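Local coordinates for hypothetical protein PH1789 (Pyrococcus horikoshii, PDB 1WR2) that is of unknown function but contains an ATP-grasp domain, an alpha+beta fold built around two antiparallel sheets, at residues A[17-26]-A[62-71]; A[27-35]-A[193-204]. All blocks are in the same frame, centred on the assembly; numbering follows the deposited sequence.

From the N terminus the chain leaves helix 3-14, adds the short edge strand 19-20 to the six-stranded antiparallel sheet and turns into helix 22-30. Interaction 1 closes the first loop, bringing 17-26 against 62-71, the end of strand 59-64 and the turn after it, and so joins the helix to the four-stranded sheet. Interaction 2 closes a far longer loop, from 27-35 to helix 187-203, which packs on the six-stranded sheet. The segments alternate along the chain, so the two loops cross. Helix 22-30 serves both contacts, whose centres lie about 18 Å apart, and M20 CE packs on V28 CG2 at 3.8 Å where they meet.

Interaction 1: A[17-26]-A[62-71]; sequences RTAMVEYEAK and KLMSPQILHK
E22 sends CG anti to its own nitrogen (chi1 -172°) and runs on extended, so that its side chain crosses those of K62 and K71 at about a right angle. K62 reaches it fully stretched, whereas K71 bends at chi3 and chi4 to curl back onto it. E22 OE2 accepts from K62 NZ on its syn lone pair at 2.8 Å and from K26 NZ on its anti lone pair; E22 OE1 takes a weak, 2.9 Å bond from K71 NZ. Three lysines thus meet one buried carboxylate, which with E39, paired with K26, and D229, paired with K71, probably offsets the closeness of K26 and K62. This network joins the first turn of helix 22-30 to strand 59-64 of the four-stranded sheet, within the ATP-grasp domain. Next to it M64 SD lies 3.8 Å from E22 CB and makes a Met-aromatic contact at the edge of the Y23 ring, with M64 CG 3.7 Å from Y23 CD2. V21 CG1 sits against P66 N at 3.6 Å. P66 CG covers one face of the R17 guanidinium, whose NH1 and NH2 grip E24 end-on. Farther along, L69 CD1 presses tightly on A19 CB, 3.5 Å away.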
ATOM      1  N   ARG A  17      18.816  -5.160  -1.354  1.00 52.17           N
ATOM      2  CA  ARG A  17      17.447  -5.602  -1.600  1.00 50.18           C
ATOM      3  C   ARG A  17      16.787  -4.707  -2.636  1.00 49.73           C
ATOM      4  O   ARG A  17      17.105  -3.525  -2.726  1.00 49.91           O
ATOM      5  CB  ARG A  17      16.617  -5.532  -0.323  1.00 50.44           C
ATOM      6  CG  ARG A  17      16.708  -6.728   0.578  1.00 50.18           C
ATOM      7  CD  ARG A  17      15.542  -6.695   1.539  1.00 49.58           C
ATOM      8  NE  ARG A  17      15.618  -5.562   2.456  1.00 48.84           N
ATOM      9  CZ  ARG A  17      14.569  -4.849   2.855  1.00 47.73           C
ATOM     10  NH1 ARG A  17      13.350  -5.134   2.412  1.00 46.71           N
ATOM     11  NH2 ARG A  17      14.734  -3.867   3.724  1.00 46.91           N
ATOM     12  N   THR A  18      15.863  -5.266  -3.410  1.00 48.59           N
ATOM     13  CA  THR A  18      15.157  -4.475  -4.405  1.00 48.37           C
ATOM     14  C   THR A  18      13.695  -4.312  -3.988  1.00 46.64           C
ATOM     15  O   THR A  18      13.070  -3.288  -4.272  1.00 45.12           O
ATOM     16  CB  THR A  18      15.218  -5.126  -5.797  1.00 49.22           C
ATOM     17  OG1 THR A  18      14.468  -6.346  -5.789  1.00 52.24           O
ATOM     18  CG2 THR A  18      16.661  -5.425  -6.177  1.00 51.99           C
ATOM     19  N   ALA A  19      13.154  -5.316  -3.300  1.00 42.77           N
ATOM     20  CA  ALA A  19      11.764  -5.257  -2.862  1.00 42.11           C
ATOM     21  C   ALA A  19      11.618  -4.650  -1.468  1.00 41.11           C
ATOM     22  O   ALA A  19      12.238  -5.103  -0.509  1.00 42.08           O
ATOM     23  CB  ALA A  19      11.148  -6.651  -2.889  1.00 41.27           C
ATOM     24  N   MET A  20      10.789  -3.620  -1.361  1.00 39.35           N
ATOM     25  CA  MET A  20      10.556  -2.971  -0.079  1.00 38.52           C
ATOM     26  C   MET A  20       9.375  -3.629   0.632  1.00 38.66           C
ATOM     27  O   MET A  20       8.380  -3.983  -0.005  1.00 38.49           O
ATOM     28  CB  MET A  20      10.242  -1.487  -0.285  1.00 36.48           C
ATOM     29  CG  MET A  20      11.298  -0.722  -1.046  1.00 38.92           C
ATOM     30  SD  MET A  20      10.945   1.052  -1.098  1.00 42.26           S
ATOM     31  CE  MET A  20      11.480   1.549   0.534  1.00 40.92           C
ATOM     32  N   VAL A  21       9.476  -3.788   1.950  1.00 37.60           N
ATOM     33  CA  VAL A  21       8.380  -4.379   2.716  1.00 34.59           C
ATOM     34  C   VAL A  21       7.340  -3.288   2.951  1.00 33.02           C
ATOM     35  O   VAL A  21       7.627  -2.109   2.790  1.00 32.76           O
ATOM     36  CB  VAL A  21       8.871  -4.970   4.069  1.00 36.42           C
ATOM     37  CG1 VAL A  21       9.828  -6.136   3.800  1.00 34.17           C
ATOM     38  CG2 VAL A  21       9.554  -3.905   4.890  1.00 34.24           C
ATOM     39  N   GLU A  22       6.131  -3.682   3.323  1.00 33.31           N
ATOM     40  CA  GLU A  22       5.043  -2.732   3.509  1.00 34.51           C
ATOM     41  C   GLU A  22       5.369  -1.466   4.296  1.00 34.06           C
ATOM     42  O   GLU A  22       5.041  -0.371   3.851  1.00 32.54           O
ATOM     43  CB  GLU A  22       3.838  -3.426   4.150  1.00 36.63           C
ATOM     44  CG  GLU A  22       2.585  -2.566   4.204  1.00 35.35           C
ATOM     45  CD  GLU A  22       1.388  -3.314   4.772  1.00 35.43           C
ATOM     46  OE1 GLU A  22       1.453  -4.560   4.887  1.00 33.06           O
ATOM     47  OE2 GLU A  22       0.381  -2.655   5.092  1.00 34.07           O
ATOM     48  N   TYR A  23       6.024  -1.595   5.448  1.00 34.66           N
ATOM     49  CA  TYR A  23       6.304  -0.401   6.234  1.00 37.32           C
ATOM     50  C   TYR A  23       7.308   0.516   5.566  1.00 37.42           C
ATOM     51  O   TYR A  23       7.218   1.730   5.716  1.00 37.82           O
ATOM     52  CB  TYR A  23       6.743  -0.761   7.669  1.00 41.83           C
ATOM     53  CG  TYR A  23       8.183  -1.183   7.837  1.00 44.32           C
ATOM     54  CD1 TYR A  23       9.215  -0.244   7.850  1.00 46.48           C
ATOM     55  CD2 TYR A  23       8.517  -2.527   7.985  1.00 45.64           C
ATOM     56  CE1 TYR A  23      10.552  -0.641   8.006  1.00 47.75           C
ATOM     57  CE2 TYR A  23       9.841  -2.933   8.139  1.00 46.79           C
ATOM     58  CZ  TYR A  23      10.851  -1.988   8.147  1.00 46.94           C
ATOM     59  OH  TYR A  23      12.152  -2.398   8.279  1.00 47.99           O
ATOM     60  N   GLU A  24       8.249  -0.048   4.805  1.00 35.88           N
ATOM     61  CA  GLU A  24       9.258   0.774   4.118  1.00 37.65           C
ATOM     62  C   GLU A  24       8.618   1.514   2.953  1.00 36.61           C
ATOM     63  O   GLU A  24       8.921   2.678   2.702  1.00 39.05           O
ATOM     64  CB  GLU A  24      10.401  -0.092   3.579  1.00 36.06           C
ATOM     65  CG  GLU A  24      11.138  -0.868   4.645  1.00 39.03           C
ATOM     66  CD  GLU A  24      12.094  -1.889   4.061  1.00 39.82           C
ATOM     67  OE1 GLU A  24      11.732  -2.523   3.047  1.00 37.53           O
ATOM     68  OE2 GLU A  24      13.193  -2.063   4.622  1.00 41.89           O
ATOM     69  N   ALA A  25       7.749   0.820   2.224  1.00 35.72           N
ATOM     70  CA  ALA A  25       7.045   1.422   1.094  1.00 33.44           C
ATOM     71  C   ALA A  25       6.212   2.597   1.606  1.00 32.94           C
ATOM     72  O   ALA A  25       6.270   3.702   1.060  1.00 31.27           O
ATOM     73  CB  ALA A  25       6.138   0.385   0.432  1.00 31.46           C
ATOM     74  N   LYS A  26       5.446   2.361   2.666  1.00 32.22           N
ATOM     75  CA  LYS A  26       4.597   3.404   3.228  1.00 34.23           C
ATOM     76  C   LYS A  26       5.353   4.632   3.722  1.00 37.00           C
ATOM     77  O   LYS A  26       4.813   5.739   3.715  1.00 38.29           O
ATOM     78  CB  LYS A  26       3.716   2.823   4.326  1.00 33.60           C
ATOM     79  CG  LYS A  26       2.608   1.953   3.759  1.00 31.96           C
ATOM     80  CD  LYS A  26       1.827   1.276   4.859  1.00 32.98           C
ATOM     81  CE  LYS A  26       0.633   0.518   4.309  1.00 32.76           C
ATOM     82  NZ  LYS A  26      -0.072  -0.189   5.424  1.00 34.06           N
ATOM     83  N   LYS A  62       0.603  -7.807  10.755  1.00 32.77           N
ATOM     84  CA  LYS A  62       1.157  -8.160   9.452  1.00 32.18           C
ATOM     85  C   LYS A  62       2.651  -8.393   9.589  1.00 30.73           C
ATOM     86  O   LYS A  62       3.403  -7.458   9.862  1.00 29.14           O
ATOM     87  CB  LYS A  62       0.936  -7.032   8.446  1.00 32.64           C
ATOM     88  CG  LYS A  62      -0.508  -6.609   8.237  1.00 35.62           C
ATOM     89  CD  LYS A  62      -0.547  -5.528   7.169  1.00 40.20           C
ATOM     90  CE  LYS A  62      -1.944  -5.041   6.877  1.00 42.96           C
ATOM     91  NZ  LYS A  62      -1.947  -4.076   5.731  1.00 43.61           N
ATOM     92  N   LEU A  63       3.090  -9.630   9.383  1.00 29.60           N
ATOM     93  CA  LEU A  63       4.505  -9.940   9.504  1.00 31.36           C
ATOM     94  C   LEU A  63       5.300  -9.297   8.382  1.00 31.13           C
ATOM     95  O   LEU A  63       4.937  -9.399   7.201  1.00 31.14           O
ATOM     96  CB  LEU A  63       4.731 -11.454   9.498  1.00 32.88           C
ATOM     97  CG  LEU A  63       6.172 -11.898   9.734  1.00 37.27           C
ATOM     98  CD1 LEU A  63       6.183 -13.215  10.485  1.00 37.91           C
ATOM     99  CD2 LEU A  63       6.900 -12.006   8.405  1.00 37.93           C
ATOM    100  N   MET A  64       6.391  -8.638   8.756  1.00 30.25           N
ATOM    101  CA  MET A  64       7.254  -7.970   7.788  1.00 33.08           C
ATOM    102  C   MET A  64       8.490  -8.816   7.514  1.00 34.74           C
ATOM    103  O   MET A  64       9.235  -9.153   8.429  1.00 34.61           O
ATOM    104  CB  MET A  64       7.675  -6.598   8.320  1.00 33.52           C
ATOM    105  CG  MET A  64       6.522  -5.606   8.476  1.00 34.52           C
ATOM    106  SD  MET A  64       5.825  -5.082   6.883  1.00 38.43           S
ATOM    107  CE  MET A  64       4.362  -6.099   6.756  1.00 34.14           C
ATOM    108  N   SER A  65       8.693  -9.161   6.248  1.00 36.18           N
ATOM    109  CA  SER A  65       9.836  -9.963   5.831  1.00 38.53           C
ATOM    110  C   SER A  65      10.089  -9.763   4.345  1.00 40.71           C
ATOM    111  O   SER A  65       9.175  -9.894   3.530  1.00 40.48           O
ATOM    112  CB  SER A  65       9.585 -11.451   6.084  1.00 38.32           C
ATOM    113  OG  SER A  65      10.652 -12.223   5.557  1.00 41.82           O
ATOM    114  N   PRO A  66      11.336  -9.450   3.973  1.00 41.60           N
ATOM    115  CA  PRO A  66      11.688  -9.241   2.566  1.00 44.15           C
ATOM    116  C   PRO A  66      11.439 -10.507   1.751  1.00 45.74           C
ATOM    117  O   PRO A  66      11.296 -10.447   0.533  1.00 46.90           O
ATOM    118  CB  PRO A  66      13.172  -8.892   2.626  1.00 45.25           C
ATOM    119  CG  PRO A  66      13.353  -8.330   4.017  1.00 43.77           C
ATOM    120  CD  PRO A  66      12.507  -9.251   4.844  1.00 42.50           C
ATOM    121  N   GLN A  67      11.389 -11.653   2.427  1.00 46.61           N
ATOM    122  CA  GLN A  67      11.167 -12.932   1.749  1.00 47.93           C
ATOM    123  C   GLN A  67       9.694 -13.283   1.621  1.00 48.23           C
ATOM    124  O   GLN A  67       9.331 -14.205   0.889  1.00 48.57           O
ATOM    125  CB  GLN A  67      11.867 -14.078   2.488  1.00 46.98           C
ATOM    126  CG  GLN A  67      13.375 -14.050   2.430  1.00 47.64           C
ATOM    127  CD  GLN A  67      13.957 -12.819   3.091  1.00 47.13           C
ATOM    128  OE1 GLN A  67      13.636 -12.506   4.237  1.00 44.80           O
ATOM    129  NE2 GLN A  67      14.825 -12.114   2.368  1.00 47.27           N
ATOM    130  N   ILE A  68       8.846 -12.555   2.340  1.00 47.55           N
ATOM    131  CA  ILE A  68       7.415 -12.812   2.305  1.00 45.60           C
ATOM    132  C   ILE A  68       6.675 -11.546   1.901  1.00 46.34           C
ATOM    133  O   ILE A  68       6.077 -10.872   2.739  1.00 44.93           O
ATOM    134  CB  ILE A  68       6.909 -13.276   3.684  1.00 44.70           C
ATOM    135  CG1 ILE A  68       7.804 -14.398   4.216  1.00 43.59           C
ATOM    136  CG2 ILE A  68       5.475 -13.758   3.573  1.00 42.72           C
ATOM    137  CD1 ILE A  68       7.439 -14.862   5.601  1.00 44.36           C
ATOM    138  N   LEU A  69       6.717 -11.225   0.613  1.00 47.41           N
ATOM    139  CA  LEU A  69       6.054 -10.032   0.102  1.00 50.79           C
ATOM    140  C   LEU A  69       4.545 -10.232  -0.085  1.00 51.99           C
ATOM    141  O   LEU A  69       3.757  -9.323   0.162  1.00 52.19           O
ATOM    142  CB  LEU A  69       6.700  -9.608  -1.218  1.00 52.03           C
ATOM    143  CG  LEU A  69       8.207  -9.326  -1.167  1.00 55.38           C
ATOM    144  CD1 LEU A  69       8.723  -9.102  -2.588  1.00 54.79           C
ATOM    145  CD2 LEU A  69       8.497  -8.115  -0.285  1.00 53.69           C
ATOM    146  N   HIS A  70       4.145 -11.422  -0.524  1.00 54.46           N
ATOM    147  CA  HIS A  70       2.730 -11.728  -0.719  1.00 55.38           C
ATOM    148  C   HIS A  70       2.181 -12.271   0.602  1.00 54.52           C
ATOM    149  O   HIS A  70       2.017 -13.480   0.783  1.00 53.66           O
ATOM    150  CB  HIS A  70       2.562 -12.766  -1.829  1.00 60.06           C
ATOM    151  CG  HIS A  70       1.141 -12.968  -2.259  1.00 64.87           C
ATOM    152  ND1 HIS A  70       0.774 -13.913  -3.193  1.00 66.48           N
ATOM    153  CD2 HIS A  70       0.000 -12.334  -1.897  1.00 67.36           C
ATOM    154  CE1 HIS A  70      -0.531 -13.852  -3.389  1.00 67.83           C
ATOM    155  NE2 HIS A  70      -1.026 -12.902  -2.614  1.00 68.73           N
ATOM    156  N   LYS A  71       1.900 -11.355   1.522  1.00 52.84           N
ATOM    157  CA  LYS A  71       1.405 -11.703   2.848  1.00 52.06           C
ATOM    158  C   LYS A  71       0.175 -12.609   2.900  1.00 51.72           C
ATOM    159  O   LYS A  71       0.144 -13.553   3.688  1.00 52.39           O
ATOM    160  CB  LYS A  71       1.148 -10.419   3.647  1.00 49.93           C
ATOM    161  CG  LYS A  71       2.408  -9.579   3.875  1.00 49.70           C
ATOM    162  CD  LYS A  71       2.137  -8.355   4.754  1.00 50.24           C
ATOM    163  CE  LYS A  71       1.230  -7.346   4.061  1.00 49.78           C
ATOM    164  NZ  LYS A  71       1.915  -6.660   2.927  1.00 46.81           N
TER

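Interaction 2: A[27-35]-A[193-204]; sequences QVLKAYGLP and MLLKVSKLVDDL
Y32 lays one ring face over L200, whose CA stands 3.7 Å from the ring centroid in a CH-pi contact, 18° off the normal. Y32 belongs to the type I turn K30 to G33 near the end of helix 22-30, in the ATP-grasp domain, and its ring rests on helix 187-203. Y32 OH donates to D203 OD2 at 2.8 Å, meeting that oxygen on the anti side and 15° out of the carboxylate plane; ring and carboxylate are turned 65° apart. D203's other oxygen, OD1, takes K199 NZ on its syn lone pair, so each carboxylate oxygen has a donor. The tyrosine oxygen also has a weak bond from K2 N. K196, stretched out along its chain, runs past L34 in the opposite direction and gives G33 O a weak bond from NZ, 3.3 Å long; its stronger partner is D192, in a salt bridge. The rest of the contact is apolar: L200 CD1 meets L29 CD2 at 3.8 Å, and V28 CG1 reaches L204 CD1 tip to tip. L34 and V197 cross at about a right angle, with L34 CD1 near V197 CG2, while L34 CD2 and P35 CD both touch M193 CG at 3.9 Å.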
ATOM      1  N   GLN A  27       6.594   4.444   4.149  1.00 37.15           N
ATOM      2  CA  GLN A  27       7.414   5.566   4.578  1.00 38.49           C
ATOM      3  C   GLN A  27       7.646   6.439   3.343  1.00 39.04           C
ATOM      4  O   GLN A  27       7.622   7.662   3.422  1.00 37.43           O
ATOM      5  CB  GLN A  27       8.753   5.075   5.127  1.00 39.97           C
ATOM      6  CG  GLN A  27       8.688   4.549   6.558  1.00 43.48           C
ATOM      7  CD  GLN A  27       9.998   3.921   7.000  1.00 46.92           C
ATOM      8  OE1 GLN A  27      10.283   2.762   6.690  1.00 49.94           O
ATOM      9  NE2 GLN A  27      10.814   4.692   7.708  1.00 48.92           N
ATOM     10  N   VAL A  28       7.876   5.801   2.198  1.00 38.49           N
ATOM     11  CA  VAL A  28       8.086   6.550   0.964  1.00 38.53           C
ATOM     12  C   VAL A  28       6.801   7.306   0.626  1.00 37.85           C
ATOM     13  O   VAL A  28       6.830   8.487   0.269  1.00 38.73           O
ATOM     14  CB  VAL A  28       8.440   5.613  -0.205  1.00 39.26           C
ATOM     15  CG1 VAL A  28       8.518   6.405  -1.504  1.00 40.44           C
ATOM     16  CG2 VAL A  28       9.765   4.920   0.071  1.00 39.66           C
ATOM     17  N   LEU A  29       5.671   6.623   0.760  1.00 34.93           N
ATOM     18  CA  LEU A  29       4.383   7.222   0.464  1.00 35.91           C
ATOM     19  C   LEU A  29       4.088   8.417   1.367  1.00 37.69           C
ATOM     20  O   LEU A  29       3.695   9.479   0.881  1.00 39.12           O
ATOM     21  CB  LEU A  29       3.273   6.173   0.579  1.00 33.60           C
ATOM     22  CG  LEU A  29       3.431   4.939  -0.329  1.00 32.07           C
ATOM     23  CD1 LEU A  29       2.201   4.047  -0.199  1.00 30.28           C
ATOM     24  CD2 LEU A  29       3.598   5.364  -1.774  1.00 28.62           C
ATOM     25  N   LYS A  30       4.287   8.256   2.673  1.00 38.02           N
ATOM     26  CA  LYS A  30       4.040   9.348   3.607  1.00 39.90           C
ATOM     27  C   LYS A  30       4.915  10.568   3.318  1.00 39.88           C
ATOM     28  O   LYS A  30       4.472  11.707   3.472  1.00 38.63           O
ATOM     29  CB  LYS A  30       4.269   8.884   5.053  1.00 42.07           C
ATOM     30  CG  LYS A  30       3.187   7.952   5.581  1.00 47.55           C
ATOM     31  CD  LYS A  30       3.360   7.642   7.066  1.00 52.44           C
ATOM     32  CE  LYS A  30       4.624   6.850   7.334  1.00 54.10           C
ATOM     33  NZ  LYS A  30       4.720   6.480   8.771  1.00 56.88           N
ATOM     34  N   ALA A  31       6.152  10.325   2.897  1.00 40.55           N
ATOM     35  CA  ALA A  31       7.089  11.399   2.596  1.00 41.77           C
ATOM     36  C   ALA A  31       6.540  12.317   1.510  1.00 44.36           C
ATOM     37  O   ALA A  31       7.017  13.442   1.336  1.00 43.22           O
ATOM     38  CB  ALA A  31       8.429  10.814   2.159  1.00 42.99           C
ATOM     39  N   TYR A  32       5.535  11.829   0.779  1.00 43.61           N
ATOM     40  CA  TYR A  32       4.914  12.608  -0.283  1.00 42.93           C
ATOM     41  C   TYR A  32       3.481  13.004   0.065  1.00 41.63           C
ATOM     42  O   TYR A  32       2.693  13.389  -0.798  1.00 40.64           O
ATOM     43  CB  TYR A  32       4.975  11.831  -1.604  1.00 42.75           C
ATOM     44  CG  TYR A  32       6.297  12.006  -2.324  1.00 42.65           C
ATOM     45  CD1 TYR A  32       6.450  12.982  -3.306  1.00 43.68           C
ATOM     46  CD2 TYR A  32       7.409  11.238  -1.984  1.00 42.26           C
ATOM     47  CE1 TYR A  32       7.683  13.191  -3.929  1.00 44.18           C
ATOM     48  CE2 TYR A  32       8.644  11.440  -2.600  1.00 43.72           C
ATOM     49  CZ  TYR A  32       8.768  12.421  -3.573  1.00 43.47           C
ATOM     50  OH  TYR A  32       9.978  12.624  -4.192  1.00 45.91           O
ATOM     51  N   GLY A  33       3.147  12.892   1.345  1.00 40.61           N
ATOM     52  CA  GLY A  33       1.830  13.290   1.806  1.00 39.92           C
ATOM     53  C   GLY A  33       0.638  12.425   1.463  1.00 39.29           C
ATOM     54  O   GLY A  33      -0.496  12.856   1.656  1.00 39.18           O
ATOM     55  N   LEU A  34       0.876  11.220   0.953  1.00 38.39           N
ATOM     56  CA  LEU A  34      -0.208  10.300   0.613  1.00 36.59           C
ATOM     57  C   LEU A  34      -0.912   9.852   1.892  1.00 36.27           C
ATOM     58  O   LEU A  34      -0.295   9.783   2.948  1.00 33.95           O
ATOM     59  CB  LEU A  34       0.355   9.091  -0.145  1.00 36.20           C
ATOM     60  CG  LEU A  34       0.654   9.388  -1.615  1.00 35.36           C
ATOM     61  CD1 LEU A  34       1.625   8.374  -2.193  1.00 35.93           C
ATOM     62  CD2 LEU A  34      -0.675   9.380  -2.376  1.00 35.89           C
ATOM     63  N   PRO A  35      -2.215   9.530   1.807  1.00 35.97           N
ATOM     64  CA  PRO A  35      -2.991   9.100   2.974  1.00 37.01           C
ATOM     65  C   PRO A  35      -2.702   7.714   3.537  1.00 37.59           C
ATOM     66  O   PRO A  35      -3.369   6.746   3.189  1.00 40.28           O
ATOM     67  CB  PRO A  35      -4.425   9.222   2.489  1.00 37.71           C
ATOM     68  CG  PRO A  35      -4.299   8.782   1.060  1.00 35.52           C
ATOM     69  CD  PRO A  35      -3.062   9.546   0.600  1.00 35.60           C
ATOM     70  N   MET A 193      -4.436  11.652  -4.971  1.00 38.63           N
ATOM     71  CA  MET A 193      -3.520  10.519  -4.837  1.00 38.32           C
ATOM     72  C   MET A 193      -2.750  10.270  -6.121  1.00 35.23           C
ATOM     73  O   MET A 193      -1.545  10.045  -6.097  1.00 32.56           O
ATOM     74  CB  MET A 193      -4.263   9.250  -4.457  1.00 40.01           C
ATOM     75  CG  MET A 193      -4.510   9.111  -2.973  1.00 45.49           C
ATOM     76  SD  MET A 193      -5.117   7.461  -2.584  1.00 47.52           S
ATOM     77  CE  MET A 193      -6.849   7.658  -3.028  1.00 47.67           C
ATOM     78  N   LEU A 194      -3.448  10.314  -7.249  1.00 32.24           N
ATOM     79  CA  LEU A 194      -2.799  10.098  -8.535  1.00 32.32           C
ATOM     80  C   LEU A 194      -1.696  11.132  -8.784  1.00 32.81           C
ATOM     81  O   LEU A 194      -0.616  10.796  -9.277  1.00 32.09           O
ATOM     82  CB  LEU A 194      -3.842  10.147  -9.662  1.00 31.25           C
ATOM     83  CG  LEU A 194      -4.752   8.922  -9.846  1.00 31.86           C
ATOM     84  CD1 LEU A 194      -5.901   9.282 -10.801  1.00 31.48           C
ATOM     85  CD2 LEU A 194      -3.926   7.736 -10.387  1.00 28.97           C
ATOM     86  N   LEU A 195      -1.965  12.392  -8.449  1.00 34.00           N
ATOM     87  CA  LEU A 195      -0.972  13.448  -8.663  1.00 35.31           C
ATOM     88  C   LEU A 195       0.222  13.281  -7.726  1.00 34.90           C
ATOM     89  O   LEU A 195       1.361  13.510  -8.119  1.00 33.38           O
ATOM     90  CB  LEU A 195      -1.602  14.836  -8.475  1.00 35.02           C
ATOM     91  CG  LEU A 195      -2.664  15.263  -9.500  1.00 39.06           C
ATOM     92  CD1 LEU A 195      -3.176  16.646  -9.129  1.00 41.07           C
ATOM     93  CD2 LEU A 195      -2.077  15.279 -10.915  1.00 37.13           C
ATOM     94  N   LYS A 196      -0.040  12.885  -6.486  1.00 34.86           N
ATOM     95  CA  LYS A 196       1.040  12.678  -5.535  1.00 35.15           C
ATOM     96  C   LYS A 196       1.890  11.480  -5.954  1.00 34.31           C
ATOM     97  O   LYS A 196       3.115  11.518  -5.862  1.00 34.17           O
ATOM     98  CB  LYS A 196       0.476  12.502  -4.118  1.00 35.99           C
ATOM     99  CG  LYS A 196       0.068  13.839  -3.478  1.00 37.69           C
ATOM    100  CD  LYS A 196      -0.578  13.676  -2.109  1.00 41.09           C
ATOM    101  CE  LYS A 196      -0.757  15.047  -1.445  1.00 41.31           C
ATOM    102  NZ  LYS A 196      -1.826  15.040  -0.412  1.00 45.32           N
ATOM    103  N   VAL A 197       1.260  10.409  -6.424  1.00 31.79           N
ATOM    104  CA  VAL A 197       2.053   9.264  -6.868  1.00 32.11           C
ATOM    105  C   VAL A 197       2.878   9.654  -8.084  1.00 31.70           C
ATOM    106  O   VAL A 197       4.038   9.256  -8.220  1.00 32.13           O
ATOM    107  CB  VAL A 197       1.158   8.056  -7.243  1.00 32.38           C
ATOM    108  CG1 VAL A 197       1.999   6.973  -7.933  1.00 28.42           C
ATOM    109  CG2 VAL A 197       0.507   7.500  -5.989  1.00 27.83           C
ATOM    110  N   SER A 198       2.268  10.432  -8.975  1.00 34.38           N
ATOM    111  CA  SER A 198       2.938  10.890 -10.187  1.00 34.96           C
ATOM    112  C   SER A 198       4.196  11.679  -9.821  1.00 35.62           C
ATOM    113  O   SER A 198       5.252  11.493 -10.416  1.00 36.41           O
ATOM    114  CB  SER A 198       1.978  11.773 -11.001  1.00 35.66           C
ATOM    115  OG  SER A 198       2.583  12.276 -12.178  1.00 34.81           O
ATOM    116  N   LYS A 199       4.063  12.558  -8.831  1.00 37.25           N
ATOM    117  CA  LYS A 199       5.165  13.394  -8.353  1.00 37.63           C
ATOM    118  C   LYS A 199       6.256  12.516  -7.749  1.00 37.30           C
ATOM    119  O   LYS A 199       7.440  12.644  -8.079  1.00 36.13           O
ATOM    120  CB  LYS A 199       4.631  14.384  -7.308  1.00 41.03           C
ATOM    121  CG  LYS A 199       5.693  15.149  -6.529  1.00 44.35           C
ATOM    122  CD  LYS A 199       6.632  15.924  -7.446  1.00 50.11           C
ATOM    123  CE  LYS A 199       7.677  16.689  -6.637  1.00 50.75           C
ATOM    124  NZ  LYS A 199       8.695  17.327  -7.511  1.00 52.31           N
ATOM    125  N   LEU A 200       5.837  11.619  -6.868  1.00 35.55           N
ATOM    126  CA  LEU A 200       6.739  10.691  -6.202  1.00 35.10           C
ATOM    127  C   LEU A 200       7.544   9.884  -7.224  1.00 35.10           C
ATOM    128  O   LEU A 200       8.769   9.783  -7.125  1.00 34.75           O
ATOM    129  CB  LEU A 200       5.913   9.751  -5.303  1.00 35.19           C
ATOM    130  CG  LEU A 200       6.562   8.699  -4.396  1.00 34.75           C
ATOM    131  CD1 LEU A 200       5.518   8.205  -3.421  1.00 34.60           C
ATOM    132  CD2 LEU A 200       7.118   7.537  -5.200  1.00 34.68           C
ATOM    133  N   VAL A 201       6.853   9.324  -8.213  1.00 33.45           N
ATOM    134  CA  VAL A 201       7.510   8.520  -9.240  1.00 32.92           C
ATOM    135  C   VAL A 201       8.421   9.346 -10.150  1.00 35.09           C
ATOM    136  O   VAL A 201       9.518   8.905 -10.508  1.00 34.42           O
ATOM    137  CB  VAL A 201       6.467   7.777 -10.100  1.00 32.11           C
ATOM    138  CG1 VAL A 201       7.159   6.944 -11.178  1.00 28.52           C
ATOM    139  CG2 VAL A 201       5.614   6.888  -9.198  1.00 29.92           C
ATOM    140  N   ASP A 202       7.968  10.536 -10.525  1.00 34.79           N
ATOM    141  CA  ASP A 202       8.770  11.399 -11.386  1.00 39.43           C
ATOM    142  C   ASP A 202      10.074  11.743 -10.648  1.00 38.99           C
ATOM    143  O   ASP A 202      11.164  11.636 -11.203  1.00 40.64           O
ATOM    144  CB  ASP A 202       7.965  12.657 -11.736  1.00 40.90           C
ATOM    145  CG  ASP A 202       8.601  13.481 -12.850  1.00 44.04           C
ATOM    146  OD1 ASP A 202       9.136  12.893 -13.807  1.00 44.46           O
ATOM    147  OD2 ASP A 202       8.544  14.724 -12.773  1.00 46.26           O
ATOM    148  N   ASP A 203       9.955  12.125  -9.381  1.00 40.17           N
ATOM    149  CA  ASP A 203      11.118  12.460  -8.562  1.00 40.97           C
ATOM    150  C   ASP A 203      12.085  11.298  -8.425  1.00 42.42           C
ATOM    151  O   ASP A 203      13.302  11.462  -8.559  1.00 41.10           O
ATOM    152  CB  ASP A 203      10.678  12.859  -7.159  1.00 42.37           C
ATOM    153  CG  ASP A 203      10.270  14.296  -7.070  1.00 42.52           C
ATOM    154  OD1 ASP A 203      10.088  14.931  -8.130  1.00 43.76           O
ATOM    155  OD2 ASP A 203      10.127  14.786  -5.937  1.00 44.25           O
ATOM    156  N   LEU A 204      11.530  10.122  -8.157  1.00 40.43           N
ATOM    157  CA  LEU A 204      12.325   8.926  -7.943  1.00 40.80           C
ATOM    158  C   LEU A 204      12.399   7.979  -9.132  1.00 41.07           C
ATOM    159  O   LEU A 204      12.646   6.787  -8.950  1.00 39.47           O
ATOM    160  CB  LEU A 204      11.762   8.174  -6.738  1.00 40.90           C
ATOM    161  CG  LEU A 204      11.447   9.019  -5.498  1.00 39.39           C
ATOM    162  CD1 LEU A 204      10.634   8.186  -4.517  1.00 40.62           C
ATOM    163  CD2 LEU A 204      12.733   9.516  -4.856  1.00 40.21           C
TER